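Local coordinates for ferripyochelin binding protein (Salmonella enterica subsp. enterica serovar Typhimurium, PDB 3R3R) that binds zinc and, as a left-handed beta-helix member of the gamma-class carbonic anhydrase family, may have a related metal-dependent activity, though its reaction is not established, at residues Asn13-Gly17 and Val30-Leu36; Val40-Val46 and Thr61-Ser67; Glu88-Val92 and Leu164-Ala168; Val109-Ser113 and Ile127-Ser131; Asp123-Ile127 and Glu160-Leu164. All coordinates share one frame; numbering follows the deposited sequence.

Interaction 1 of 5, residues Asn13-Gly17 and Val30-Leu36; sequences NLFPG and VIGDVRL
Leu14 lies over the corner of the chain at Gly32-Asp33. Its CB sits 3.7 Å from the backbone N of Asp33 and also meets the carbonyl carbon of Gly32; CG and then both methyls run on past the Asp33 side chain, CD1 approaching Asp33 CB at 3.9 Å and CD2 reaching the same carbon and, more distantly, OD2. The two side chains cross at a slant. The carboxylate beyond is held by Arg35, whose NE and NH2 grip OD1 and OD2 of Asp33 side-on, each bond nearly straight at the hydrogen but well out of the carboxylate plane. Asp33 has CG anti to its own N (chi1 -169°), which turns the acid toward Arg35; OD1 also accepts a hydrogen bond from a water that donates to Phe15 O, 2.8 Å from each. Pro16 packs its ring against Val30, CG to CG1 3.8 Å. At Gly17 the backbone pairs in parallel with Arg35: Gly17 N donates to Val34 O at 2.9 Å, and Leu36 N to Gly17 O at 2.8 Å. Leu8 of the first strand touches Pro16 and Val30, and Arg35 has a cation-pi partner in Tyr54. Two successive coils thus stack through a corner and the start of a parallel strand pair, as in the single-stranded left-handed beta-helix, here near its N-terminal end.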
# COMPACT_ATOMS: atom_id res chain seq x y z
N ASN A 13 5.09 -12.92 -18.15
CA ASN A 13 4.93 -14.17 -17.41
C ASN A 13 4.64 -13.99 -15.92
O ASN A 13 4.70 -14.93 -15.15
CB ASN A 13 6.16 -15.06 -17.62
CG ASN A 13 6.48 -15.25 -19.09
OD1 ASN A 13 7.49 -14.79 -19.59
ND2 ASN A 13 5.59 -15.89 -19.79
N LEU A 14 4.32 -12.75 -15.54
CA LEU A 14 4.05 -12.40 -14.14
C LEU A 14 2.55 -12.45 -13.87
O LEU A 14 1.75 -12.08 -14.73
CB LEU A 14 4.56 -10.98 -13.86
CG LEU A 14 6.02 -10.70 -14.22
CD1 LEU A 14 6.35 -9.22 -14.09
CD2 LEU A 14 6.97 -11.55 -13.36
N PHE A 15 2.18 -12.87 -12.66
CA PHE A 15 0.77 -12.96 -12.28
C PHE A 15 0.71 -12.80 -10.76
O PHE A 15 1.65 -13.17 -10.06
CB PHE A 15 0.15 -14.29 -12.76
CG PHE A 15 -1.35 -14.32 -12.68
CD1 PHE A 15 -2.11 -13.70 -13.67
CD2 PHE A 15 -2.00 -14.91 -11.61
CE1 PHE A 15 -3.51 -13.69 -13.59
CE2 PHE A 15 -3.40 -14.89 -11.53
CZ PHE A 15 -4.15 -14.28 -12.52
N PRO A 16 -0.40 -12.24 -10.25
CA PRO A 16 -0.39 -12.01 -8.80
C PRO A 16 -0.32 -13.30 -7.97
O PRO A 16 -0.85 -14.34 -8.36
CB PRO A 16 -1.71 -11.27 -8.57
CG PRO A 16 -1.93 -10.51 -9.86
CD PRO A 16 -1.49 -11.52 -10.92
N GLY A 17 0.37 -13.21 -6.83
CA GLY A 17 0.44 -14.29 -5.86
C GLY A 17 -0.33 -13.91 -4.62
O GLY A 17 -0.08 -12.86 -4.04
N VAL A 30 -5.53 -5.65 -10.50
CA VAL A 30 -4.26 -6.07 -9.93
C VAL A 30 -3.48 -6.82 -11.01
O VAL A 30 -3.90 -7.88 -11.44
CB VAL A 30 -4.49 -6.95 -8.68
CG1 VAL A 30 -3.15 -7.41 -8.09
CG2 VAL A 30 -5.32 -6.17 -7.66
N ILE A 31 -2.36 -6.25 -11.44
CA ILE A 31 -1.65 -6.70 -12.63
C ILE A 31 -0.24 -7.15 -12.32
O ILE A 31 0.53 -6.44 -11.66
CB ILE A 31 -1.56 -5.54 -13.65
CG1 ILE A 31 -2.95 -5.10 -14.11
CG2 ILE A 31 -0.68 -5.91 -14.84
CD1 ILE A 31 -2.97 -3.70 -14.71
N GLY A 32 0.14 -8.31 -12.84
CA GLY A 32 1.54 -8.67 -12.85
C GLY A 32 2.05 -9.22 -11.53
O GLY A 32 1.36 -9.98 -10.84
N ASP A 33 3.27 -8.81 -11.19
CA ASP A 33 3.97 -9.39 -10.05
C ASP A 33 3.59 -8.63 -8.78
O ASP A 33 4.36 -7.78 -8.28
CB ASP A 33 5.48 -9.37 -10.29
CG ASP A 33 6.24 -10.21 -9.27
OD1 ASP A 33 5.62 -10.78 -8.35
OD2 ASP A 33 7.48 -10.28 -9.42
N VAL A 34 2.38 -8.92 -8.30
CA VAL A 34 1.84 -8.33 -7.08
C VAL A 34 1.67 -9.47 -6.10
O VAL A 34 0.94 -10.43 -6.36
CB VAL A 34 0.50 -7.63 -7.34
CG1 VAL A 34 -0.08 -7.09 -6.04
CG2 VAL A 34 0.69 -6.51 -8.37
N ARG A 35 2.35 -9.35 -4.97
CA ARG A 35 2.41 -10.41 -3.97
C ARG A 35 1.63 -9.94 -2.75
O ARG A 35 2.04 -9.00 -2.08
CB ARG A 35 3.89 -10.67 -3.62
CG ARG A 35 4.77 -10.84 -4.87
CD ARG A 35 6.26 -10.73 -4.57
NE ARG A 35 7.04 -10.64 -5.81
CZ ARG A 35 8.36 -10.49 -5.83
NH1 ARG A 35 9.05 -10.42 -4.69
NH2 ARG A 35 9.01 -10.42 -6.99
N LEU A 36 0.48 -10.56 -2.49
CA LEU A 36 -0.41 -10.12 -1.42
C LEU A 36 -0.40 -11.19 -0.34
O LEU A 36 -0.82 -12.33 -0.56
CB LEU A 36 -1.83 -9.93 -1.93
CG LEU A 36 -1.97 -8.94 -3.09
CD1 LEU A 36 -3.42 -8.79 -3.45
CD2 LEU A 36 -1.35 -7.57 -2.74
O HOH W 1 3.50 -12.61 -8.10

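Interaction 2 of 5, residues Val40-Val46 and Thr61-Ser67; sequences VGIWPLV and TNIQDGS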
# COMPACT_ATOMS: atom_id res chain seq x y z
N VAL A 40 -4.62 -9.44 3.59
CA VAL A 40 -4.61 -8.17 2.87
C VAL A 40 -6.02 -7.87 2.34
O VAL A 40 -6.73 -8.78 1.90
CB VAL A 40 -3.58 -8.21 1.71
CG1 VAL A 40 -3.80 -7.09 0.70
CG2 VAL A 40 -2.17 -8.11 2.27
N GLY A 41 -6.42 -6.60 2.41
CA GLY A 41 -7.67 -6.17 1.82
C GLY A 41 -7.43 -5.10 0.79
O GLY A 41 -6.86 -4.06 1.12
N ILE A 42 -7.88 -5.36 -0.44
CA ILE A 42 -7.80 -4.39 -1.54
C ILE A 42 -9.24 -3.93 -1.80
O ILE A 42 -10.10 -4.71 -2.22
CB ILE A 42 -7.20 -5.01 -2.81
CG1 ILE A 42 -5.89 -5.75 -2.53
CG2 ILE A 42 -7.09 -3.95 -3.92
CD1 ILE A 42 -4.83 -4.93 -1.87
N TRP A 43 -9.49 -2.66 -1.50
CA TRP A 43 -10.82 -2.08 -1.48
C TRP A 43 -11.24 -1.62 -2.89
O TRP A 43 -10.47 -1.76 -3.84
CB TRP A 43 -10.83 -0.99 -0.38
CG TRP A 43 -10.71 -1.67 0.96
CD1 TRP A 43 -9.56 -2.14 1.56
CD2 TRP A 43 -11.79 -2.10 1.79
NE1 TRP A 43 -9.88 -2.79 2.74
CE2 TRP A 43 -11.24 -2.78 2.89
CE3 TRP A 43 -13.19 -1.95 1.70
CZ2 TRP A 43 -12.04 -3.32 3.91
CZ3 TRP A 43 -13.97 -2.48 2.71
CH2 TRP A 43 -13.40 -3.16 3.80
N PRO A 44 -12.47 -1.09 -3.05
CA PRO A 44 -12.93 -0.77 -4.41
C PRO A 44 -12.11 0.26 -5.18
O PRO A 44 -11.53 1.21 -4.62
CB PRO A 44 -14.36 -0.25 -4.19
CG PRO A 44 -14.82 -0.99 -2.92
CD PRO A 44 -13.58 -1.03 -2.06
N LEU A 45 -12.10 0.08 -6.50
CA LEU A 45 -11.50 1.00 -7.45
C LEU A 45 -10.05 1.32 -7.10
O LEU A 45 -9.62 2.48 -7.12
CB LEU A 45 -12.35 2.28 -7.61
CG LEU A 45 -13.78 2.03 -8.12
CD1 LEU A 45 -14.51 3.34 -8.38
CD2 LEU A 45 -13.82 1.16 -9.39
N VAL A 46 -9.28 0.28 -6.80
CA VAL A 46 -7.84 0.38 -6.61
C VAL A 46 -7.14 -0.20 -7.83
O VAL A 46 -7.59 -1.20 -8.39
CB VAL A 46 -7.43 -0.42 -5.35
CG1 VAL A 46 -5.93 -0.59 -5.25
CG2 VAL A 46 -7.94 0.27 -4.10
N THR A 61 -2.50 -5.88 5.78
CA THR A 61 -2.43 -4.52 5.26
C THR A 61 -3.63 -4.22 4.38
O THR A 61 -4.07 -5.07 3.59
CB THR A 61 -1.10 -4.33 4.51
OG1 THR A 61 -0.07 -4.21 5.50
CG2 THR A 61 -1.11 -3.12 3.55
N ASN A 62 -4.20 -3.02 4.57
CA ASN A 62 -5.31 -2.56 3.76
C ASN A 62 -4.86 -1.50 2.77
O ASN A 62 -4.08 -0.60 3.11
CB ASN A 62 -6.49 -2.08 4.63
CG ASN A 62 -6.10 -0.99 5.63
OD1 ASN A 62 -5.65 -1.27 6.77
ND2 ASN A 62 -6.28 0.24 5.22
N ILE A 63 -5.34 -1.64 1.55
CA ILE A 63 -5.15 -0.66 0.51
C ILE A 63 -6.53 -0.10 0.17
O ILE A 63 -7.35 -0.78 -0.47
CB ILE A 63 -4.50 -1.26 -0.77
CG1 ILE A 63 -3.20 -2.05 -0.46
CG2 ILE A 63 -4.24 -0.15 -1.79
CD1 ILE A 63 -2.12 -1.23 0.20
N GLN A 64 -6.78 1.12 0.61
CA GLN A 64 -8.13 1.66 0.57
C GLN A 64 -8.55 2.24 -0.78
O GLN A 64 -7.73 2.45 -1.70
CB GLN A 64 -8.34 2.67 1.70
CG GLN A 64 -8.28 2.03 3.07
CD GLN A 64 -8.35 3.08 4.17
OE1 GLN A 64 -8.82 4.20 3.94
NE2 GLN A 64 -7.92 2.72 5.36
N ASP A 65 -9.85 2.50 -0.86
CA ASP A 65 -10.55 2.77 -2.09
C ASP A 65 -9.90 3.89 -2.88
O ASP A 65 -9.56 4.95 -2.32
CB ASP A 65 -12.00 3.22 -1.80
CG ASP A 65 -12.60 2.59 -0.53
OD1 ASP A 65 -13.68 1.95 -0.62
OD2 ASP A 65 -12.04 2.79 0.57
N GLY A 66 -9.78 3.70 -4.19
CA GLY A 66 -9.28 4.75 -5.06
C GLY A 66 -7.78 4.94 -5.08
O GLY A 66 -7.30 5.84 -5.74
N SER A 67 -7.03 4.09 -4.39
CA SER A 67 -5.58 4.19 -4.41
C SER A 67 -4.99 3.68 -5.73
O SER A 67 -5.59 2.85 -6.42
CB SER A 67 -4.98 3.40 -3.24
OG SER A 67 -5.30 4.02 -2.00
O HOH W 2 -7.63 3.73 -8.52
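Ile42 and Ile63 lie side by side and point the same way, CD1 of Ile42 resting 3.6 Å from CG1 of Ile63. Matching first torsions (chi1 -50° and -52°) set CG1 of both beside the backbone N, and the pair repeats one side-chain posture on successive coils. Val46 comes across Ile63 at about a right angle, its CG1 3.9 Å from Ile63 CG2, while its other methyl, CG2, lies against Gln64 O. On the side of the sheet carrying Asn62, the Trp43 indole crosses that residue at a slant, with NE1 3.9 Å from Asn62 CB. Ile63 O lies at the edge of the indole, in its plane, while also accepting the Trp43 N-H at 3.0 Å. Tyr171 of helix 158-182 meets the same indole edge-to-face. Pro44 and Asp65 run alongside each other, CD of the proline 3.3 Å from Asp65 OD1; Asp65 OD2 is hydrogen-bonded to His94 ND1. Between them the strands pair in parallel: Gly41 N donates to Thr61 O and Ile63 N to Gly41 O. Beyond the strands, Gly66 N donates to Pro44 O at 3.1 Å, within a type II turn from Gln64 to Ser67 whose Gln64 O accepts hydrogen bonds from both N and OG of Ser67. A water donates to Leu45 O and Ser67 O, bridging the two coils. Aligned aliphatic side chains, short parallel strands and a turn closing the corner against the neighbouring coil are the repeating pattern of the left-handed beta-helix.

Interaction 3 of 5, residues Glu88-Val92 and Leu164-Ala168; sequences EDVTV and LQYSA
Polar side chains meet first at Thr91 and Ser167, whose OG1 and OG lie 2.7 Å apart, a probable hydrogen bond from Ser167. Ser167 has OG anti to its backbone N (chi1 177°), which carries the hydroxyl toward strand 91-92, where it also touches Thr91 CG2. A second, weak hydrogen bond runs from Gln165 NE2 to Asp89 OD1 at 3.3 Å. The Gln165 chain bends at its second torsion (chi2 66°) to bring the amide there, and amide and carboxylate planes stand 75° apart, so the groups meet steeply turned rather than stacked. Both groups have stronger partners outside the contact: Asp89 OD1 is in a salt bridge with Arg60, and Gln165 NE2 bonds to Asn169. Water makes the third link. One molecule donates to Asp89 O and to Leu164 O, each at 2.8 Å, and accepts from Thr91 OG1 at 2.7 Å, joining the turn, the strand and a helix carbonyl. The apolar part is the Ala168 methyl, packed closely on Asp89: Ala168 CB sits 3.7 Å from Asp89 CB and 3.6 Å from Asp89 O. Helix 158-182 therefore meets this side of the beta-helix through that methyl, while the directional links are hydroxyls, an amide and a bridging water. With Arg60 as its main partner, the Asp89 carboxylate probably stays charged, and the glutamine amide is a secondary neighbour.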
# COMPACT_ATOMS: atom_id res chain seq x y z
N GLU A 88 3.66 -5.09 7.10
CA GLU A 88 2.50 -5.69 7.76
C GLU A 88 1.73 -4.66 8.57
O GLU A 88 2.31 -3.69 9.08
CB GLU A 88 2.96 -6.81 8.70
CG GLU A 88 3.79 -7.86 8.00
CD GLU A 88 4.03 -9.10 8.85
OE1 GLU A 88 3.99 -9.02 10.10
OE2 GLU A 88 4.27 -10.17 8.26
N ASP A 89 0.42 -4.86 8.71
CA ASP A 89 -0.44 -3.99 9.54
C ASP A 89 -0.36 -2.54 9.10
O ASP A 89 -0.38 -1.62 9.93
CB ASP A 89 -0.07 -4.13 11.03
CG ASP A 89 -0.25 -5.55 11.54
OD1 ASP A 89 -1.38 -6.08 11.46
OD2 ASP A 89 0.75 -6.16 11.96
N VAL A 90 -0.25 -2.34 7.79
CA VAL A 90 -0.20 -0.99 7.22
C VAL A 90 -1.60 -0.57 6.79
O VAL A 90 -2.36 -1.38 6.25
CB VAL A 90 0.78 -0.93 6.02
CG1 VAL A 90 0.68 0.39 5.27
CG2 VAL A 90 2.21 -1.15 6.51
N THR A 91 -1.93 0.70 7.03
CA THR A 91 -3.16 1.30 6.55
C THR A 91 -2.83 2.31 5.47
O THR A 91 -2.28 3.37 5.75
CB THR A 91 -3.90 1.97 7.74
OG1 THR A 91 -4.23 0.97 8.71
CG2 THR A 91 -5.18 2.66 7.29
N VAL A 92 -3.10 1.93 4.22
CA VAL A 92 -2.97 2.86 3.10
C VAL A 92 -4.33 3.50 2.87
O VAL A 92 -5.27 2.83 2.43
CB VAL A 92 -2.41 2.15 1.84
CG1 VAL A 92 -2.40 3.11 0.64
CG2 VAL A 92 -1.01 1.58 2.13
N LEU A 164 -2.25 2.90 15.41
CA LEU A 164 -1.77 2.32 14.15
C LEU A 164 -2.16 0.85 14.07
O LEU A 164 -2.62 0.36 13.03
CB LEU A 164 -0.26 2.47 14.05
CG LEU A 164 0.22 3.92 14.04
CD1 LEU A 164 1.72 3.92 14.11
CD2 LEU A 164 -0.23 4.68 12.79
N GLN A 165 -1.97 0.13 15.17
CA GLN A 165 -2.34 -1.28 15.21
C GLN A 165 -3.86 -1.47 15.17
O GLN A 165 -4.38 -2.36 14.49
CB GLN A 165 -1.75 -1.95 16.45
CG GLN A 165 -1.97 -3.46 16.47
CD GLN A 165 -1.21 -4.17 15.35
OE1 GLN A 165 0.00 -3.99 15.21
NE2 GLN A 165 -1.91 -4.97 14.56
N TYR A 166 -4.57 -0.62 15.92
CA TYR A 166 -6.03 -0.67 15.95
C TYR A 166 -6.62 -0.49 14.55
O TYR A 166 -7.54 -1.21 14.17
CB TYR A 166 -6.60 0.38 16.92
CG TYR A 166 -6.21 0.15 18.36
CD1 TYR A 166 -5.85 -1.11 18.82
CD2 TYR A 166 -6.20 1.20 19.27
CE1 TYR A 166 -5.50 -1.32 20.14
CE2 TYR A 166 -5.85 1.00 20.59
CZ TYR A 166 -5.50 -0.27 21.03
OH TYR A 166 -5.14 -0.48 22.34
N SER A 167 -6.07 0.44 13.77
CA SER A 167 -6.53 0.66 12.41
C SER A 167 -6.39 -0.62 11.56
O SER A 167 -7.32 -1.04 10.88
CB SER A 167 -5.72 1.79 11.78
OG SER A 167 -6.08 1.98 10.42
N ALA A 168 -5.21 -1.23 11.62
CA ALA A 168 -4.99 -2.45 10.85
C ALA A 168 -5.95 -3.55 11.31
O ALA A 168 -6.55 -4.27 10.48
CB ALA A 168 -3.54 -2.91 10.99
O HOH W 3 -2.10 0.57 10.28

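Interaction 4 of 5, residues Val109-Ser113 and Ile127-Ser131; sequences VGMGS and IGAGS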
# COMPACT_ATOMS: atom_id res chain seq x y z
N VAL A 109 -0.88 5.78 6.21
CA VAL A 109 -0.68 6.78 5.16
C VAL A 109 -2.01 7.51 4.96
O VAL A 109 -2.97 6.92 4.45
CB VAL A 109 -0.21 6.17 3.83
CG1 VAL A 109 0.11 7.29 2.82
CG2 VAL A 109 1.04 5.28 4.04
N GLY A 110 -2.07 8.76 5.39
CA GLY A 110 -3.34 9.48 5.36
C GLY A 110 -3.91 9.62 3.96
O GLY A 110 -3.18 9.77 2.97
N MET A 111 -5.24 9.60 3.89
CA MET A 111 -5.95 9.63 2.62
C MET A 111 -5.48 10.80 1.74
O MET A 111 -5.19 11.90 2.24
CB MET A 111 -7.47 9.71 2.88
CG MET A 111 -7.95 10.99 3.52
SD MET A 111 -9.68 10.82 4.07
CE MET A 111 -9.43 10.23 5.73
N GLY A 112 -5.40 10.55 0.44
CA GLY A 112 -5.04 11.59 -0.50
C GLY A 112 -3.56 11.93 -0.55
O GLY A 112 -3.18 12.89 -1.21
N SER A 113 -2.72 11.18 0.15
CA SER A 113 -1.28 11.43 0.13
C SER A 113 -0.59 10.81 -1.08
O SER A 113 -1.15 9.96 -1.76
CB SER A 113 -0.62 10.89 1.40
OG SER A 113 -1.07 11.58 2.55
N ILE A 127 1.28 9.52 8.61
CA ILE A 127 1.36 10.60 7.63
C ILE A 127 -0.02 11.23 7.52
O ILE A 127 -0.98 10.53 7.32
CB ILE A 127 1.82 10.05 6.27
CG1 ILE A 127 3.22 9.42 6.41
CG2 ILE A 127 1.77 11.14 5.17
CD1 ILE A 127 3.62 8.55 5.30
N GLY A 128 -0.10 12.54 7.68
CA GLY A 128 -1.38 13.23 7.61
C GLY A 128 -2.00 13.16 6.22
O GLY A 128 -1.31 13.02 5.22
N ALA A 129 -3.31 13.33 6.15
CA ALA A 129 -4.02 13.38 4.88
C ALA A 129 -3.43 14.46 3.97
O ALA A 129 -3.00 15.52 4.42
CB ALA A 129 -5.49 13.67 5.12
N GLY A 130 -3.42 14.18 2.67
CA GLY A 130 -3.02 15.18 1.69
C GLY A 130 -1.54 15.51 1.67
O GLY A 130 -1.15 16.55 1.15
N SER A 131 -0.70 14.62 2.20
CA SER A 131 0.73 14.89 2.26
C SER A 131 1.47 14.44 1.01
O SER A 131 0.95 13.66 0.20
CB SER A 131 1.32 14.16 3.46
OG SER A 131 0.83 14.68 4.68
O HOH W 4 -1.14 14.68 -1.63
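Val109 and Ile127 point to the same face of the sheet, on neighbouring parallel strands, their methyls CG2 and CD1 4.4 Å apart, a loose touch. At Gly110 the backbone N donates to Ile127 O at 2.8 Å, and the chain then comes close to Gly128 and Ala129, Gly110 CA lying 4.0 Å from Ala129 CA. Met111 meets the other turn with its carbonyl and the base of its side chain: O accepts from Gly130 N at 2.9 Å, and CG lies 4.0 Å from Ala129 CB. Gly112 O accepts a hydrogen bond from a water that also donates to Ser131 O, bridging the two turns. Ser113 ends the segment and joins both turns. Its hydroxyl OG stands beside the backbone N (chi1 -65°), where it donates to Gly110 O at 2.8 Å, arriving from the same face of that carbonyl as Ser113 N. The same OG accepts from Ser131 N at 3.1 Å. One coil further, Ser131 OG repeats this bond by donating to Gly128 O at 2.8 Å. Each segment thus makes a type II turn, from Gly110 to Ser113 and from Gly128 to Ser131, with a glycine of positive phi third in each. In this hexapeptide-repeat region the specific bonds between turns are polar, from backbone amides and a serine hydroxyl that donates and accepts; Val109-Ile127 and Met111-Ala129 add apolar touches.

Interaction 5 of 5, residues Asp123-Ile127 and Glu160-Leu164; sequences DDVMI and ERSGL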
# COMPACT_ATOMS: atom_id res chain seq x y z
N ASP A 123 8.94 1.94 10.51
CA ASP A 123 7.79 1.40 11.22
C ASP A 123 7.17 2.46 12.13
O ASP A 123 7.85 3.39 12.57
CB ASP A 123 8.22 0.23 12.13
CG ASP A 123 8.89 -0.92 11.38
OD1 ASP A 123 8.71 -1.11 10.17
OD2 ASP A 123 9.58 -1.69 12.06
N ASP A 124 5.88 2.30 12.45
CA ASP A 124 5.23 3.12 13.48
C ASP A 124 5.26 4.61 13.11
O ASP A 124 5.74 5.45 13.88
CB ASP A 124 5.85 2.89 14.86
CG ASP A 124 5.69 1.46 15.33
OD1 ASP A 124 4.55 0.97 15.34
OD2 ASP A 124 6.71 0.81 15.66
N VAL A 125 4.75 4.93 11.92
CA VAL A 125 4.73 6.29 11.43
C VAL A 125 3.32 6.64 10.99
O VAL A 125 2.59 5.78 10.46
CB VAL A 125 5.70 6.45 10.22
CG1 VAL A 125 5.47 7.78 9.47
CG2 VAL A 125 7.14 6.36 10.70
N MET A 126 2.92 7.89 11.24
CA MET A 126 1.67 8.39 10.69
C MET A 126 1.94 9.54 9.76
O MET A 126 2.73 10.44 10.08
CB MET A 126 0.74 8.87 11.79
CG MET A 126 -0.64 9.33 11.34
SD MET A 126 -1.60 9.78 12.81
CE MET A 126 -1.02 8.56 13.97
N ILE A 127 1.28 9.52 8.61
CA ILE A 127 1.36 10.60 7.63
C ILE A 127 -0.02 11.23 7.52
O ILE A 127 -0.98 10.53 7.32
CB ILE A 127 1.82 10.05 6.27
CG1 ILE A 127 3.22 9.42 6.41
CG2 ILE A 127 1.77 11.14 5.17
CD1 ILE A 127 3.62 8.55 5.30
N GLU A 160 -1.68 7.31 19.79
CA GLU A 160 -1.55 7.25 18.33
C GLU A 160 -0.76 6.04 17.89
O GLU A 160 -1.09 5.40 16.90
CB GLU A 160 -0.90 8.52 17.80
CG GLU A 160 -1.83 9.72 17.88
CD GLU A 160 -1.13 11.04 17.66
OE1 GLU A 160 0.10 11.12 17.89
OE2 GLU A 160 -1.82 12.00 17.27
N ARG A 161 0.29 5.73 18.64
CA ARG A 161 1.09 4.56 18.33
C ARG A 161 0.21 3.31 18.38
O ARG A 161 0.17 2.51 17.44
CB ARG A 161 2.29 4.49 19.28
CG ARG A 161 3.17 3.26 19.12
CD ARG A 161 4.33 3.26 20.13
NE ARG A 161 5.23 4.40 19.96
CZ ARG A 161 6.30 4.38 19.17
NH1 ARG A 161 6.63 3.28 18.49
NH2 ARG A 161 7.06 5.47 19.07
N SER A 162 -0.56 3.15 19.45
CA SER A 162 -1.48 2.03 19.54
C SER A 162 -2.53 2.08 18.43
O SER A 162 -2.97 1.04 17.91
CB SER A 162 -2.16 2.03 20.91
OG SER A 162 -2.99 0.90 21.03
N GLY A 163 -2.95 3.29 18.07
CA GLY A 163 -3.96 3.48 17.04
C GLY A 163 -3.55 2.94 15.69
O GLY A 163 -4.41 2.58 14.89
N LEU A 164 -2.25 2.90 15.41
CA LEU A 164 -1.77 2.32 14.15
C LEU A 164 -2.16 0.85 14.07
O LEU A 164 -2.62 0.36 13.03
CB LEU A 164 -0.26 2.47 14.05
CG LEU A 164 0.22 3.92 14.04
CD1 LEU A 164 1.72 3.92 14.11
CD2 LEU A 164 -0.23 4.68 12.79
O HOH W 5 2.06 0.69 16.41
O HOH W 6 5.70 0.42 18.41
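Leu164, Asp124 and Met126 bury the most surface here. Leu164 turns from the helix toward the strand and splits its branches between two targets. Leu164 CD1 rests on the Asp124 backbone, 3.7 Å from Asp124 CA, and Leu164 CD2 lies 3.8 Å from Val125 O and 4.1 Å from Met126 CE. Met126, modelled in two conformers, reaches out in the one described here with its first two torsions extended (chi1 -176°) and bends at the third, which brings Met126 CE to 3.8 Å from Glu160 CB; in the other conformer the touches of this methyl may differ. The Met126 and Glu160 chains cross at about a right angle, and the methionine lies obliquely against Leu164. Asp124 supplies the polar part. Arg161 bends at its third torsion and brings NH1 within 3.7 Å of Asp124 CB, but the salt bridge from NH1 to Asp124 OD2 is long, 3.8 Å, and the carboxylate and guanidinium planes are turned 56° apart. Waters make closer links: one donates to Asp124 OD1 and to Arg161 O, and another accepts from NH1 in the guanidinium plane while donating weakly to OD2. The stronger partner of the aspartate is Arg106, and that of Glu160 is Arg154. Met126 and Leu164 both also touch Leu156, in the loop leading to the helix. Strand 125-127 lies in the sheet between strands 107-109 and 143-146, and the segment of helix 158-182 crosses it at 88°, with the axes 9.1 Å apart, running across the sheet's strands.

Overall arrangement
From the N terminus, interaction 1 closes the first short loop, and interaction 2 the next in series; Leu36 packs on Ile42 where they touch. Interaction 3 is long-range, joining the turn at 88-92 to helix 158-182, and the loop it closes holds interaction 4, in which the turns 109-113 and 127-131 of successive coils stack. Interaction 5 opens where interaction 4 ends, sharing Ile127, and closes on the same helix as interaction 3, sharing Leu164. Interactions 2 and 3 meet through neighbouring strands 62-63 and 91-92, and 3 and 4 through Thr91 and Val109. Interactions 1, 2 and 4 stack coils; 3 and 5 lay the helix along the beta-helix.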